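Local coordinates for protein N-terminal acetyltransferase B complex subunit MDM20 (Candida albicans, PDB 5K04) that probably serves as the non-catalytic auxiliary subunit of the NatB N-terminal acetyltransferase complex, an all-helical TPR-like scaffold partnering the catalytic subunit, at residues A[355-360]-A[722-727]; A[382-387]-A[563-568]; A[650-655]-A[660-665]; A[714-719]-A[730-735]. One frame throughout, in Å; residues are numbered along the deposited sequence.

Contact 1 (A[355-360]-A[722-727]); sequences VYERFS and PPISVD
Apolar contact comes first: Ile724 sets two of its branches against the CD2 and CE2 atoms of the Tyr356 ring. CD1 of Ile724 lies 4.0 Å from CE2 of Tyr356, and CG2 of Ile724 is equally far, 4.0 Å, from CD2 of Tyr356. The two side chains cross at about a right angle. Tyr356 reaches across because its CG is anti to the backbone N (chi1 172°), which swings the ring out of the helix toward the loop. On one face of the same ring, toward the rim, Ser360 CB sits 3.6 Å above the plane. Glu357 bends at chi2 (-68°), bringing OE2 of its carboxylate into van der Waals contact with the methyl CG2 of Ile724, at 3.5 Å.

Polar contact is indirect. A water donates to OE2 of Glu357 at 2.9 Å and accepts from Ser725 N at 2.9 Å, so the carboxylate and the loop amide are joined through one molecule without a direct bond.

The contact docks the last turn of the short helix 353-358 onto the loop between helices 707-717 and 729-747. Helix 388-404 backs both partners, His400 touching Tyr356 and Ile724 alike, while helix 372-383 meets the tyrosine through Val372 and Thr376.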
loop_
_atom_site.group_PDB
_atom_site.type_symbol
_atom_site.label_atom_id
_atom_site.label_comp_id
_atom_site.label_asym_id
_atom_site.label_seq_id
_atom_site.Cartn_x
_atom_site.Cartn_y
_atom_site.Cartn_z
ATOM N N VAL A 355 -2.016 -31.173 19.407
ATOM C CA VAL A 355 -1.803 -31.448 17.989
ATOM C C VAL A 355 -0.411 -31.005 17.575
ATOM O O VAL A 355 0.277 -31.701 16.814
ATOM C CB VAL A 355 -2.884 -30.762 17.139
ATOM C CG1 VAL A 355 -2.656 -31.048 15.661
ATOM C CG2 VAL A 355 -4.260 -31.218 17.561
ATOM N N TYR A 356 0.024 -29.838 18.072
ATOM C CA TYR A 356 1.401 -29.396 17.875
ATOM C C TYR A 356 2.398 -30.488 18.269
ATOM O O TYR A 356 3.330 -30.797 17.519
ATOM C CB TYR A 356 1.669 -28.114 18.666
ATOM C CG TYR A 356 3.135 -27.763 18.634
ATOM C CD1 TYR A 356 3.685 -27.120 17.529
ATOM C CD2 TYR A 356 3.982 -28.127 19.676
ATOM C CE1 TYR A 356 5.036 -26.831 17.470
ATOM C CE2 TYR A 356 5.338 -27.853 19.629
ATOM C CZ TYR A 356 5.863 -27.199 18.531
ATOM O OH TYR A 356 7.208 -26.911 18.493
ATOM N N GLU A 357 2.208 -31.095 19.440
ATOM C CA GLU A 357 3.143 -32.126 19.889
ATOM C C GLU A 357 3.175 -33.329 18.954
ATOM O O GLU A 357 4.183 -34.041 18.915
ATOM C CB GLU A 357 2.807 -32.571 21.311
ATOM C CG GLU A 357 3.099 -31.521 22.393
ATOM C CD GLU A 357 4.587 -31.230 22.594
ATOM O OE1 GLU A 357 5.430 -31.973 22.049
ATOM O OE2 GLU A 357 4.909 -30.254 23.308
ATOM N N ARG A 358 2.108 -33.562 18.190
ATOM C CA ARG A 358 2.070 -34.667 17.237
ATOM C C ARG A 358 2.640 -34.300 15.876
ATOM O O ARG A 358 2.953 -35.196 15.091
ATOM C CB ARG A 358 0.635 -35.170 17.061
ATOM C CG ARG A 358 0.138 -36.063 18.197
ATOM C CD ARG A 358 -1.382 -36.067 18.248
ATOM N NE ARG A 358 -1.967 -36.538 16.994
ATOM C CZ ARG A 358 -3.209 -36.262 16.589
ATOM N NH1 ARG A 358 -4.012 -35.506 17.336
ATOM N NH2 ARG A 358 -3.648 -36.740 15.428
ATOM N N PHE A 359 2.783 -33.011 15.578
ATOM C CA PHE A 359 3.282 -32.559 14.281
ATOM C C PHE A 359 4.218 -31.357 14.439
ATOM O O PHE A 359 4.141 -30.388 13.673
ATOM C CB PHE A 359 2.128 -32.195 13.341
ATOM C CG PHE A 359 1.056 -33.248 13.218
ATOM C CD1 PHE A 359 -0.030 -33.256 14.076
ATOM C CD2 PHE A 359 1.103 -34.191 12.207
ATOM C CE1 PHE A 359 -1.031 -34.214 13.958
ATOM C CE2 PHE A 359 0.100 -35.160 12.078
ATOM C CZ PHE A 359 -0.962 -35.171 12.960
ATOM N N SER A 360 5.117 -31.396 15.433
ATOM C CA SER A 360 6.028 -30.271 15.664
ATOM C C SER A 360 7.113 -30.181 14.605
ATOM O O SER A 360 7.697 -29.108 14.410
ATOM C CB SER A 360 6.696 -30.388 17.033
ATOM O OG SER A 360 7.561 -31.516 17.091
ATOM N N PRO A 722 5.584 -22.637 30.602
ATOM C CA PRO A 722 5.223 -22.680 29.181
ATOM C C PRO A 722 4.507 -23.946 28.859
ATOM O O PRO A 722 4.661 -24.989 29.524
ATOM C CB PRO A 722 6.603 -22.615 28.483
ATOM C CG PRO A 722 7.633 -22.440 29.568
ATOM C CD PRO A 722 7.001 -22.931 30.827
ATOM N N PRO A 723 3.649 -23.946 27.814
ATOM C CA PRO A 723 2.888 -25.146 27.451
ATOM C C PRO A 723 3.693 -26.205 26.709
ATOM O O PRO A 723 3.216 -27.341 26.587
ATOM C CB PRO A 723 1.769 -24.590 26.558
ATOM C CG PRO A 723 2.375 -23.359 25.947
ATOM C CD PRO A 723 3.282 -22.771 26.998
ATOM N N ILE A 724 4.882 -25.875 26.204
ATOM C CA ILE A 724 5.733 -26.817 25.500
ATOM C C ILE A 724 7.149 -26.662 26.047
ATOM O O ILE A 724 7.450 -25.727 26.789
ATOM C CB ILE A 724 5.699 -26.600 23.972
ATOM C CG1 ILE A 724 6.158 -25.191 23.630
ATOM C CG2 ILE A 724 4.287 -26.809 23.425
ATOM C CD1 ILE A 724 6.415 -24.980 22.147
ATOM N N SER A 725 8.023 -27.594 25.666
ATOM C CA SER A 725 9.403 -27.556 26.126
ATOM C C SER A 725 10.167 -26.492 25.356
ATOM O O SER A 725 10.322 -26.585 24.133
ATOM C CB SER A 725 10.070 -28.912 25.971
ATOM O OG SER A 725 11.077 -29.050 26.953
ATOM N N VAL A 726 10.644 -25.480 26.081
ATOM C CA VAL A 726 11.385 -24.355 25.520
ATOM C C VAL A 726 12.434 -23.929 26.538
ATOM O O VAL A 726 12.377 -24.297 27.713
ATOM C CB VAL A 726 10.465 -23.166 25.178
ATOM C CG1 VAL A 726 9.643 -23.451 23.932
ATOM C CG2 VAL A 726 9.559 -22.864 26.348
ATOM N N ASP A 727 13.405 -23.151 26.072
ATOM C CA ASP A 727 14.349 -22.457 26.938
ATOM C C ASP A 727 13.918 -21.002 27.044
ATOM O O ASP A 727 13.906 -20.275 26.042
ATOM C CB ASP A 727 15.775 -22.552 26.405
ATOM C CG ASP A 727 16.778 -21.833 27.298
ATOM O OD1 ASP A 727 16.951 -22.260 28.473
ATOM O OD2 ASP A 727 17.380 -20.846 26.822
HETATM O O HOH W 1 7.636 -30.118 24.356
#

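Contact 2 (A[382-387]-A[563-568]); sequences SDLDSS and DCIDVP
Leu384 and Cys564 make the close part of this contact. The sulfur lies alongside the leucine, with SG of Cys564 3.4 Å from CD1 of Leu384 and 3.7 Å from CB of Leu384, so it touches both the root and one tip of the side chain. Leu384 places its CG beside its own backbone N (chi1 -69°), and from there CD1 faces the loop. The same methyl also meets Ile565, at a looser 4.5 Å from CD1 of Leu384 to CG1 of Ile565. Behind this apolar patch Leu418 of helix 409-419 touches both Leu384 and Ile565, and Trp414 adds to the cover over Leu384.

Toward Ser386 the packing slackens and solvent comes near. CG2 of Ile565 is 4.1 Å from both CA and CB of Ser386, a grazing approach to an exposed residue, and no hydrogen bond crosses between the segments. The turn 384-387 keeps its shape by internal bonds instead. OD1 of Asp385 accepts from Ser387 OG at 2.7 Å, on the syn side of the carboxylate, and from Ser387 N, also at 2.7 Å, on the anti side and 31° out of the carboxylate plane. Two donors thus grip one oxygen and fix the rotation of the carboxylate.

The second of these bonds defines an Asx turn, and Ser387 is the N-cap of helix 388-404, its OG bonded to Asn390 N. The arrangement is a capped turn between consecutive helices, 372-383 and 388-404, of a helical-repeat protein, with the long loop before helix 571-584 laid against it.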
loop_
_atom_site.group_PDB
_atom_site.type_symbol
_atom_site.label_atom_id
_atom_site.label_comp_id
_atom_site.label_asym_id
_atom_site.label_seq_id
_atom_site.Cartn_x
_atom_site.Cartn_y
_atom_site.Cartn_z
ATOM N N SER A 382 -5.227 -16.185 21.346
ATOM C CA SER A 382 -6.258 -16.264 22.378
ATOM C C SER A 382 -5.683 -16.089 23.772
ATOM O O SER A 382 -6.394 -15.657 24.686
ATOM C CB SER A 382 -6.990 -17.605 22.295
ATOM O OG SER A 382 -7.654 -17.725 21.059
ATOM N N ASP A 383 -4.406 -16.423 23.960
ATOM C CA ASP A 383 -3.777 -16.341 25.274
ATOM C C ASP A 383 -3.253 -14.941 25.600
ATOM O O ASP A 383 -2.936 -14.678 26.764
ATOM C CB ASP A 383 -2.633 -17.355 25.352
ATOM C CG ASP A 383 -1.954 -17.387 26.705
ATOM O OD1 ASP A 383 -2.656 -17.612 27.718
ATOM O OD2 ASP A 383 -0.714 -17.231 26.749
ATOM N N LEU A 384 -3.160 -14.042 24.611
ATOM C CA LEU A 384 -2.529 -12.738 24.817
ATOM C C LEU A 384 -3.392 -11.871 25.721
ATOM O O LEU A 384 -4.585 -11.686 25.461
ATOM C CB LEU A 384 -2.307 -12.048 23.481
ATOM C CG LEU A 384 -1.244 -12.680 22.575
ATOM C CD1 LEU A 384 -1.272 -12.023 21.222
ATOM C CD2 LEU A 384 0.156 -12.595 23.199
ATOM N N ASP A 385 -2.794 -11.347 26.791
ATOM C CA ASP A 385 -3.527 -10.538 27.756
ATOM C C ASP A 385 -2.886 -9.183 28.042
ATOM O O ASP A 385 -3.381 -8.467 28.918
ATOM C CB ASP A 385 -3.729 -11.334 29.062
ATOM C CG ASP A 385 -2.420 -11.568 29.860
ATOM O OD1 ASP A 385 -1.390 -10.905 29.597
ATOM O OD2 ASP A 385 -2.436 -12.422 30.774
ATOM N N SER A 386 -1.804 -8.817 27.332
ATOM C CA SER A 386 -1.052 -7.564 27.407
ATOM C C SER A 386 -0.174 -7.465 28.649
ATOM O O SER A 386 0.616 -6.535 28.745
ATOM C CB SER A 386 -1.958 -6.324 27.347
ATOM O OG SER A 386 -2.666 -6.168 28.559
ATOM N N SER A 387 -0.255 -8.405 29.587
ATOM C CA SER A 387 0.697 -8.401 30.680
ATOM C C SER A 387 2.092 -8.721 30.137
ATOM O O SER A 387 2.226 -9.563 29.252
ATOM C CB SER A 387 0.293 -9.405 31.762
ATOM O OG SER A 387 0.627 -10.730 31.408
ATOM N N ASP A 563 -10.032 -8.184 19.420
ATOM C CA ASP A 563 -9.297 -7.144 20.129
ATOM C C ASP A 563 -8.098 -7.772 20.824
ATOM O O ASP A 563 -8.251 -8.601 21.726
ATOM C CB ASP A 563 -10.211 -6.428 21.120
ATOM C CG ASP A 563 -11.247 -5.535 20.425
ATOM O OD1 ASP A 563 -11.121 -5.282 19.205
ATOM O OD2 ASP A 563 -12.187 -5.083 21.104
ATOM N N CYS A 564 -6.908 -7.400 20.367
ATOM C CA CYS A 564 -5.648 -7.900 20.892
ATOM C C CYS A 564 -4.720 -6.697 21.011
ATOM O O CYS A 564 -5.129 -5.553 20.782
ATOM C CB CYS A 564 -5.061 -9.011 19.991
ATOM S SG CYS A 564 -4.162 -10.240 20.813
ATOM N N ILE A 565 -3.465 -6.968 21.375
ATOM C CA ILE A 565 -2.451 -5.933 21.359
ATOM C C ILE A 565 -2.273 -5.379 19.939
ATOM O O ILE A 565 -2.514 -6.057 18.931
ATOM C CB ILE A 565 -1.114 -6.470 21.899
ATOM C CG1 ILE A 565 -0.609 -7.592 21.004
ATOM C CG2 ILE A 565 -1.254 -6.975 23.329
ATOM C CD1 ILE A 565 0.861 -7.680 20.983
ATOM N N ASP A 566 -1.835 -4.132 19.876
ATOM C CA ASP A 566 -1.650 -3.398 18.641
ATOM C C ASP A 566 -0.232 -2.841 18.608
ATOM O O ASP A 566 0.351 -2.545 19.654
ATOM C CB ASP A 566 -2.671 -2.246 18.540
ATOM C CG ASP A 566 -4.090 -2.732 18.316
ATOM O OD1 ASP A 566 -4.264 -3.754 17.614
ATOM O OD2 ASP A 566 -5.024 -2.080 18.830
ATOM N N VAL A 567 0.333 -2.717 17.410
ATOM C CA VAL A 567 1.499 -1.837 17.307
ATOM C C VAL A 567 1.072 -0.418 17.677
ATOM O O VAL A 567 0.002 0.051 17.239
ATOM C CB VAL A 567 2.116 -1.906 15.899
ATOM C CG1 VAL A 567 3.261 -0.889 15.734
ATOM C CG2 VAL A 567 2.643 -3.332 15.629
ATOM N N PRO A 568 1.806 0.263 18.528
ATOM C CA PRO A 568 1.374 1.575 19.060
ATOM C C PRO A 568 1.673 2.747 18.131
ATOM O O PRO A 568 2.517 3.622 18.401
ATOM C CB PRO A 568 2.155 1.665 20.378
ATOM C CG PRO A 568 3.378 0.841 20.162
ATOM C CD PRO A 568 2.954 -0.296 19.269
#

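Contact 3 (A[650-655]-A[660-665]); sequences KILIPE and GELTQN
Asn665 keeps CG beside its backbone N (chi1 -64°), which carries the amide off the helix to the backbone O of Leu652 in the preceding loop, whereas Leu662 has CG anti to its backbone N (chi1 174°), sending CD1 toward Leu652, which ends the 3-10 turn, and Ile653 just after it.

The amide then makes the one direct hydrogen bond of the contact. ND2 of Asn665 donates to Leu652 O at 2.8 Å, and the bond is fairly straight, with an N-H...O angle of 161°. The donor lies in the carbonyl plane on a lone pair of the oxygen. With the acceptor almost exactly in the asparagine amide plane, the bond helps to fix the rotation of the Asn665 amide. Next to it the side chains slide past each other in opposite directions, CB of Leu652 coming 3.6 Å from CB of Asn665.

Leu662 supplies the apolar part. Its CD1 is 3.9 Å from CG1 of Ile653, the two side chains lying side by side and pointing the same way, and 4.0 Å from CD1 of Leu652. At the base of the leucine the ring of Pro654 crosses at about a right angle, CD of Pro654 3.9 Å from CB of Leu662. Glu661, on the exposed flank, bonds through OE1 to Ser659 OG.

The loop after helix 646-649 is thereby folded back over the first turn of helix 661-682. Phe609 of helix 608-625 lies against Leu652 and Asn665, and Leu707 of helix 707-717 against Ile653 and Leu662.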
loop_
_atom_site.group_PDB
_atom_site.type_symbol
_atom_site.label_atom_id
_atom_site.label_comp_id
_atom_site.label_asym_id
_atom_site.label_seq_id
_atom_site.Cartn_x
_atom_site.Cartn_y
_atom_site.Cartn_z
ATOM N N LYS A 650 8.384 12.918 34.842
ATOM C CA LYS A 650 8.291 11.519 35.272
ATOM C C LYS A 650 7.005 10.840 34.830
ATOM O O LYS A 650 6.955 9.608 34.765
ATOM C CB LYS A 650 8.334 11.405 36.799
ATOM C CG LYS A 650 9.678 11.456 37.434
ATOM C CD LYS A 650 9.557 11.293 38.951
ATOM C CE LYS A 650 8.503 12.232 39.539
ATOM N NZ LYS A 650 8.510 12.263 41.050
ATOM N N ILE A 651 5.943 11.606 34.579
ATOM C CA ILE A 651 4.688 11.018 34.141
ATOM C C ILE A 651 4.819 10.346 32.794
ATOM O O ILE A 651 3.897 9.655 32.361
ATOM C CB ILE A 651 3.570 12.077 34.093
ATOM C CG1 ILE A 651 3.912 13.195 33.105
ATOM C CG2 ILE A 651 3.324 12.662 35.472
ATOM C CD1 ILE A 651 2.685 13.872 32.546
ATOM N N LEU A 652 5.933 10.568 32.095
ATOM C CA LEU A 652 6.214 9.788 30.893
ATOM C C LEU A 652 6.502 8.329 31.233
ATOM O O LEU A 652 6.394 7.462 30.359
ATOM C CB LEU A 652 7.391 10.400 30.125
ATOM C CG LEU A 652 8.808 10.217 30.698
ATOM C CD1 LEU A 652 9.475 8.890 30.271
ATOM C CD2 LEU A 652 9.692 11.399 30.320
ATOM N N ILE A 653 6.857 8.045 32.481
ATOM C CA ILE A 653 7.174 6.690 32.910
ATOM C C ILE A 653 5.887 5.934 33.209
ATOM O O ILE A 653 5.113 6.329 34.097
ATOM C CB ILE A 653 8.101 6.695 34.130
ATOM C CG1 ILE A 653 9.403 7.419 33.795
ATOM C CG2 ILE A 653 8.391 5.265 34.575
ATOM C CD1 ILE A 653 10.347 7.517 34.981
ATOM N N PRO A 654 5.616 4.858 32.488
ATOM C CA PRO A 654 4.417 4.076 32.771
ATOM C C PRO A 654 4.625 3.227 34.012
ATOM O O PRO A 654 5.745 2.819 34.330
ATOM C CB PRO A 654 4.254 3.217 31.514
ATOM C CG PRO A 654 5.652 3.075 30.983
ATOM C CD PRO A 654 6.396 4.326 31.354
ATOM N N GLU A 655 3.515 2.974 34.724
ATOM C CA GLU A 655 3.589 2.152 35.933
ATOM C C GLU A 655 4.033 0.726 35.623
ATOM O O GLU A 655 4.588 0.052 36.496
ATOM C CB GLU A 655 2.247 2.151 36.668
ATOM C CG GLU A 655 1.110 1.541 35.915
ATOM C CD GLU A 655 -0.200 1.639 36.686
ATOM O OE1 GLU A 655 -0.150 1.927 37.906
ATOM O OE2 GLU A 655 -1.277 1.438 36.074
ATOM N N GLY A 660 6.631 -0.588 26.313
ATOM C CA GLY A 660 7.381 0.162 25.319
ATOM C C GLY A 660 7.152 1.663 25.344
ATOM O O GLY A 660 7.953 2.404 24.762
ATOM N N GLU A 661 6.075 2.132 25.990
ATOM C CA GLU A 661 5.836 3.571 26.090
ATOM C C GLU A 661 6.971 4.295 26.779
ATOM O O GLU A 661 7.104 5.509 26.602
ATOM C CB GLU A 661 4.583 3.894 26.895
ATOM C CG GLU A 661 3.313 3.312 26.398
ATOM C CD GLU A 661 2.297 3.273 27.504
ATOM O OE1 GLU A 661 2.013 2.168 28.009
ATOM O OE2 GLU A 661 1.831 4.355 27.904
ATOM N N LEU A 662 7.746 3.593 27.610
ATOM C CA LEU A 662 8.844 4.247 28.305
ATOM C C LEU A 662 9.874 4.784 27.316
ATOM O O LEU A 662 10.258 5.956 27.376
ATOM C CB LEU A 662 9.481 3.274 29.296
ATOM C CG LEU A 662 10.736 3.822 29.962
ATOM C CD1 LEU A 662 10.385 5.039 30.816
ATOM C CD2 LEU A 662 11.370 2.748 30.805
ATOM N N THR A 663 10.313 3.946 26.376
ATOM C CA THR A 663 11.313 4.413 25.425
ATOM C C THR A 663 10.702 5.273 24.324
ATOM O O THR A 663 11.388 6.143 23.774
ATOM C CB THR A 663 12.084 3.228 24.838
ATOM O OG1 THR A 663 11.185 2.210 24.387
ATOM C CG2 THR A 663 13.024 2.652 25.894
ATOM N N GLN A 664 9.416 5.082 24.020
ATOM C CA GLN A 664 8.743 5.994 23.098
ATOM C C GLN A 664 8.731 7.426 23.643
ATOM O O GLN A 664 9.121 8.376 22.949
ATOM C CB GLN A 664 7.314 5.521 22.841
ATOM C CG GLN A 664 7.161 4.339 21.929
ATOM C CD GLN A 664 5.689 4.116 21.592
ATOM O OE1 GLN A 664 4.923 3.599 22.413
ATOM N NE2 GLN A 664 5.281 4.541 20.393
ATOM N N ASN A 665 8.229 7.603 24.875
ATOM C CA ASN A 665 8.167 8.933 25.475
ATOM C C ASN A 665 9.565 9.502 25.701
ATOM O O ASN A 665 9.801 10.695 25.483
ATOM C CB ASN A 665 7.416 8.885 26.806
ATOM C CG ASN A 665 5.970 8.479 26.655
ATOM O OD1 ASN A 665 5.353 8.647 25.593
ATOM N ND2 ASN A 665 5.412 7.943 27.737
#

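Contact 4 (A[714-719]-A[730-735]); sequences IIDSMD and QTKLEI
Lys732 and Ile715 bury the largest areas here, sliding past each other in opposite directions with CG2 of Ile715 3.8 Å from CG of Lys732. The lysine thus contributes its aliphatic stem to the packing; a bend at chi3 (48°) then turns the end of the chain toward the carboxyl end of the other helix. There a water accepts from NZ of Lys732 at 2.9 Å, and the same water lies 2.9 Å from Ile715 O. Carbonyls at a helix end probably favour the positive charge.

The charged end also passes near Asp716, but NZ of Lys732 stays 4.4 Å from OD1 of Asp716, beyond a salt bridge. That carboxylate pairs instead with Lys736, one turn further along.

Ile735 extends the apolar seam by a turn. Its CG2 is 4.0 Å from CD1 of Ile715, the other branch of the same isoleucine, and the two side chains approach obliquely. Leu658 and Ile739 also touch Ile715, leaving it buried.

Helices 707-717 and 729-747 run in roughly opposite directions and are joined by the loop 718-728: an antiparallel helical hairpin, a common element of all-helical folds such as this one.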
loop_
_atom_site.group_PDB
_atom_site.type_symbol
_atom_site.label_atom_id
_atom_site.label_comp_id
_atom_site.label_asym_id
_atom_site.label_seq_id
_atom_site.Cartn_x
_atom_site.Cartn_y
_atom_site.Cartn_z
ATOM N N ILE A 714 12.104 -7.172 37.460
ATOM C CA ILE A 714 10.760 -7.678 37.183
ATOM C C ILE A 714 10.845 -8.927 36.318
ATOM O O ILE A 714 10.134 -9.912 36.545
ATOM C CB ILE A 714 9.910 -6.580 36.509
ATOM C CG1 ILE A 714 9.750 -5.356 37.426
ATOM C CG2 ILE A 714 8.555 -7.115 36.071
ATOM C CD1 ILE A 714 9.352 -4.084 36.664
ATOM N N ILE A 715 11.739 -8.903 35.328
ATOM C CA ILE A 715 11.926 -10.026 34.416
ATOM C C ILE A 715 12.445 -11.250 35.164
ATOM O O ILE A 715 11.950 -12.367 34.971
ATOM C CB ILE A 715 12.867 -9.593 33.276
ATOM C CG1 ILE A 715 12.112 -8.673 32.315
ATOM C CG2 ILE A 715 13.482 -10.792 32.587
ATOM C CD1 ILE A 715 12.992 -8.028 31.247
ATOM N N ASP A 716 13.431 -11.053 36.053
ATOM C CA ASP A 716 14.000 -12.168 36.802
ATOM C C ASP A 716 13.009 -12.735 37.815
ATOM O O ASP A 716 13.099 -13.913 38.174
ATOM C CB ASP A 716 15.284 -11.735 37.517
ATOM C CG ASP A 716 16.442 -11.464 36.558
ATOM O OD1 ASP A 716 16.399 -11.897 35.379
ATOM O OD2 ASP A 716 17.412 -10.817 37.005
ATOM N N SER A 717 12.067 -11.920 38.288
ATOM C CA SER A 717 11.062 -12.387 39.237
ATOM C C SER A 717 9.889 -13.086 38.566
ATOM O O SER A 717 9.047 -13.647 39.272
ATOM C CB SER A 717 10.524 -11.219 40.063
ATOM O OG SER A 717 9.676 -10.403 39.259
ATOM N N MET A 718 9.804 -13.061 37.234
ATOM C CA MET A 718 8.672 -13.673 36.552
ATOM C C MET A 718 8.865 -15.182 36.459
ATOM O O MET A 718 9.933 -15.661 36.064
ATOM C CB MET A 718 8.486 -13.061 35.163
ATOM C CG MET A 718 8.003 -11.620 35.233
ATOM S SD MET A 718 7.679 -10.787 33.680
ATOM C CE MET A 718 8.755 -11.748 32.715
ATOM N N ASP A 719 7.835 -15.923 36.842
ATOM C CA ASP A 719 7.817 -17.367 36.679
ATOM C C ASP A 719 7.171 -17.736 35.348
ATOM O O ASP A 719 6.376 -16.992 34.779
ATOM C CB ASP A 719 7.074 -18.032 37.834
ATOM C CG ASP A 719 7.769 -17.822 39.168
ATOM O OD1 ASP A 719 8.821 -18.456 39.410
ATOM O OD2 ASP A 719 7.267 -17.005 39.969
ATOM N N GLN A 730 17.604 -17.986 27.284
ATOM C CA GLN A 730 18.267 -17.252 26.215
ATOM C C GLN A 730 17.475 -16.010 25.820
ATOM O O GLN A 730 18.065 -14.979 25.472
ATOM C CB GLN A 730 18.467 -18.175 25.013
ATOM C CG GLN A 730 19.050 -17.482 23.805
ATOM C CD GLN A 730 20.300 -16.688 24.143
ATOM O OE1 GLN A 730 21.192 -17.177 24.842
ATOM N NE2 GLN A 730 20.362 -15.444 23.666
ATOM N N THR A 731 16.139 -16.091 25.881
ATOM C CA THR A 731 15.299 -14.950 25.522
ATOM C C THR A 731 15.301 -13.893 26.626
ATOM O O THR A 731 15.350 -12.690 26.338
ATOM C CB THR A 731 13.869 -15.417 25.225
ATOM O OG1 THR A 731 13.862 -16.277 24.076
ATOM C CG2 THR A 731 12.980 -14.223 24.952
ATOM N N LYS A 732 15.259 -14.324 27.895
ATOM C CA LYS A 732 15.352 -13.375 29.003
ATOM C C LYS A 732 16.626 -12.558 28.910
ATOM O O LYS A 732 16.607 -11.340 29.117
ATOM C CB LYS A 732 15.282 -14.104 30.345
ATOM C CG LYS A 732 13.869 -14.223 30.904
ATOM C CD LYS A 732 13.816 -15.191 32.080
ATOM C CE LYS A 732 14.917 -14.903 33.091
ATOM N NZ LYS A 732 14.880 -15.853 34.258
ATOM N N LEU A 733 17.742 -13.210 28.566
ATOM C CA LEU A 733 19.007 -12.494 28.478
ATOM C C LEU A 733 19.015 -11.526 27.302
ATOM O O LEU A 733 19.469 -10.384 27.434
ATOM C CB LEU A 733 20.154 -13.490 28.374
ATOM C CG LEU A 733 21.543 -12.922 28.646
ATOM C CD1 LEU A 733 21.498 -11.837 29.736
ATOM C CD2 LEU A 733 22.471 -14.050 29.049
ATOM N N GLU A 734 18.518 -11.967 26.145
ATOM C CA GLU A 734 18.453 -11.101 24.971
ATOM C C GLU A 734 17.522 -9.909 25.216
ATOM O O GLU A 734 17.822 -8.774 24.820
ATOM C CB GLU A 734 18.001 -11.930 23.762
ATOM C CG GLU A 734 17.530 -11.113 22.552
ATOM C CD GLU A 734 16.750 -11.946 21.531
ATOM O OE1 GLU A 734 17.389 -12.498 20.609
ATOM O OE2 GLU A 734 15.501 -12.054 21.663
ATOM N N ILE A 735 16.405 -10.146 25.904
ATOM C CA ILE A 735 15.452 -9.076 26.170
ATOM C C ILE A 735 16.013 -8.093 27.191
ATOM O O ILE A 735 15.856 -6.874 27.041
ATOM C CB ILE A 735 14.108 -9.683 26.612
ATOM C CG1 ILE A 735 13.430 -10.303 25.379
ATOM C CG2 ILE A 735 13.232 -8.647 27.313
ATOM C CD1 ILE A 735 12.000 -10.751 25.598
HETATM O O HOH W 2 12.164 -15.245 35.162
#

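Contacts 1 and 4 share one connection: the loop 722-727 that meets helix 353-358 belongs to the link between the two helices of contact 4, and Asp727 OD2 caps the second of these at Gln730 N. Their centres are 20 Å apart. Helix 388-404 ties three contacts together, touching Tyr356 and Ile724 of contact 1, flanking contact 4 through Met718 and Thr731, and starting at the turn of contact 2. Contacts 2 and 3, with centres 18 Å apart, meet directly, as Pro568 packs on Gln664. Contacts 1 and 3 are the most distant pair, at 35 Å between centres. No other protein chain of the assembly touches any of these segments, consistent with a role within the scaffold.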